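Local coordinates for protein glyceraldehyde-3-phosphate dehydrogenase (Sulfolobus solfataricus, PDB 1B7G) that oxidises and phosphorylates D-glyceraldehyde 3-phosphate to 1,3-bisphosphoglycerate in glycolysis, using NADP in marked preference to NAD, at residues K176-S181 against A210-T215. The protein carries 1 engineered substitution. Residues are numbered along the deposited sequence; the frame is centred on the assembly and turned at random.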
loop_
_atom_site.group_PDB
_atom_site.type_symbol
_atom_site.label_atom_id
_atom_site.label_comp_id
_atom_site.label_asym_id
_atom_site.label_seq_id
_atom_site.Cartn_x
_atom_site.Cartn_y
_atom_site.Cartn_z
ATOM N N LYS A 176 16.014 3.596 9.408
ATOM C CA LYS A 176 17.066 3.865 8.420
ATOM C C LYS A 176 16.861 5.207 7.749
ATOM O O LYS A 176 15.731 5.618 7.642
ATOM C CB LYS A 176 17.062 2.800 7.295
ATOM C CG LYS A 176 17.723 1.493 7.756
ATOM C CD LYS A 176 17.566 0.443 6.667
ATOM C CE LYS A 176 18.074 -0.912 7.116
ATOM N NZ LYS A 176 18.236 -1.858 5.969
ATOM N N GLY A 177 17.968 5.873 7.403
ATOM C CA GLY A 177 17.826 7.152 6.702
ATOM C C GLY A 177 18.430 6.901 5.289
ATOM O O GLY A 177 18.590 5.753 4.863
ATOM N N PRO A 178 18.746 7.993 4.657
ATOM C CA PRO A 178 18.588 9.314 5.231
ATOM C C PRO A 178 17.226 9.953 5.079
ATOM O O PRO A 178 16.455 9.704 4.162
ATOM C CB PRO A 178 19.642 10.126 4.491
ATOM C CG PRO A 178 19.690 9.503 3.137
ATOM C CD PRO A 178 19.394 8.033 3.305
ATOM N N ILE A 179 16.925 10.831 6.047
ATOM C CA ILE A 179 15.693 11.588 6.105
ATOM C C ILE A 179 15.719 12.699 5.033
ATOM O O ILE A 179 14.737 12.979 4.360
ATOM C CB ILE A 179 15.482 12.329 7.428
ATOM C CG1 ILE A 179 15.383 11.441 8.682
ATOM C CG2 ILE A 179 14.144 13.109 7.381
ATOM C CD1 ILE A 179 15.274 12.212 9.981
ATOM N N ASN A 180 16.889 13.338 4.939
ATOM C CA ASN A 180 16.948 14.483 4.005
ATOM C C ASN A 180 18.374 14.682 3.514
ATOM O O ASN A 180 19.107 15.573 3.946
ATOM C CB ASN A 180 16.447 15.765 4.726
ATOM C CG ASN A 180 16.582 16.958 3.786
ATOM O OD1 ASN A 180 16.724 16.796 2.563
ATOM N ND2 ASN A 180 16.610 18.178 4.267
ATOM N N SER A 181 18.831 13.828 2.622
ATOM C CA SER A 181 20.182 13.955 2.048
ATOM C C SER A 181 20.178 13.171 0.735
ATOM O O SER A 181 19.398 12.224 0.627
ATOM C CB SER A 181 21.242 13.251 2.908
ATOM O OG SER A 181 22.581 13.622 2.512
ATOM N N ALA A 210 25.500 5.231 -8.839
ATOM C CA ALA A 210 24.275 5.171 -8.057
ATOM C C ALA A 210 24.361 6.190 -6.872
ATOM O O ALA A 210 25.423 6.367 -6.315
ATOM C CB ALA A 210 24.149 3.787 -7.423
ATOM N N VAL A 211 23.182 6.632 -6.485
ATOM C CA VAL A 211 22.985 7.549 -5.395
ATOM C C VAL A 211 21.693 7.163 -4.630
ATOM O O VAL A 211 20.775 6.677 -5.295
ATOM C CB VAL A 211 22.846 8.991 -5.908
ATOM C CG1 VAL A 211 21.634 9.143 -6.819
ATOM C CG2 VAL A 211 22.695 9.957 -4.723
ATOM N N ILE A 212 21.692 7.402 -3.351
ATOM C CA ILE A 212 20.537 7.196 -2.458
ATOM C C ILE A 212 19.807 8.526 -2.259
ATOM O O ILE A 212 20.432 9.557 -2.022
ATOM C CB ILE A 212 20.953 6.589 -1.129
ATOM C CG1 ILE A 212 21.348 5.108 -1.207
ATOM C CG2 ILE A 212 19.881 6.742 0.001
ATOM C CD1 ILE A 212 22.093 4.632 0.066
ATOM N N ALA A 213 18.507 8.512 -2.484
ATOM C CA ALA A 213 17.618 9.635 -2.278
ATOM C C ALA A 213 16.724 9.287 -1.056
ATOM O O ALA A 213 16.520 8.084 -0.841
ATOM C CB ALA A 213 16.689 9.918 -3.436
ATOM N N PRO A 214 16.142 10.278 -0.415
ATOM C CA PRO A 214 15.290 10.069 0.762
ATOM C C PRO A 214 13.843 9.739 0.436
ATOM O O PRO A 214 12.916 10.487 0.713
ATOM C CB PRO A 214 15.395 11.381 1.544
ATOM C CG PRO A 214 15.708 12.407 0.536
ATOM C CD PRO A 214 16.335 11.726 -0.677
ATOM N N THR A 215 13.652 8.650 -0.316
ATOM C CA THR A 215 12.355 8.189 -0.770
ATOM C C THR A 215 12.154 6.730 -0.355
ATOM O O THR A 215 13.176 6.084 -0.170
ATOM C CB THR A 215 12.136 8.362 -2.265
ATOM O OG1 THR A 215 10.800 7.897 -2.566
ATOM C CG2 THR A 215 13.153 7.621 -3.146
#
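Pro178 and Pro214 carry a surface contact, without a hydrogen bond across it, between the loop leading into strand 183-184 and the C-terminal end of strand 205-213. The CB of Pro214 is directed toward the loop, and its ring carbons meet backbone oxygens. Pro214 CB lies 3.3 Å from both Pro178 O and Ile179 O, while Pro214 CD lies 3.4 Å from Ser181 O. Proline suits this place: its compact ring lays C-H surface against the carbonyls, CD, bonded to the nitrogen, being probably slightly polarised, and its restricted phi suits a turn. It is the centre of an inverse gamma turn, closed by a weak bond from Thr215 N to Ala213 O. In the mixed sheet of the C-terminal GAPDH domain, strand 183-184 is outermost on its side within this chain, antiparallel to 205-213, and Ile212 pairs with Val183 just beyond the loop. Ile212 supplies the apolar part; its beta-branched chain suits a strand and offers a second branch: Ile212 CG2, anti to the backbone N (CG1 at chi1 -73°), reaches Pro178 CD at 3.6 Å. A cis peptide before Pro178 bends the loop here, and the compact ring also rests on Ala168. Ile212 itself touches Arg166, one of the arginines of the substrate-phosphate site.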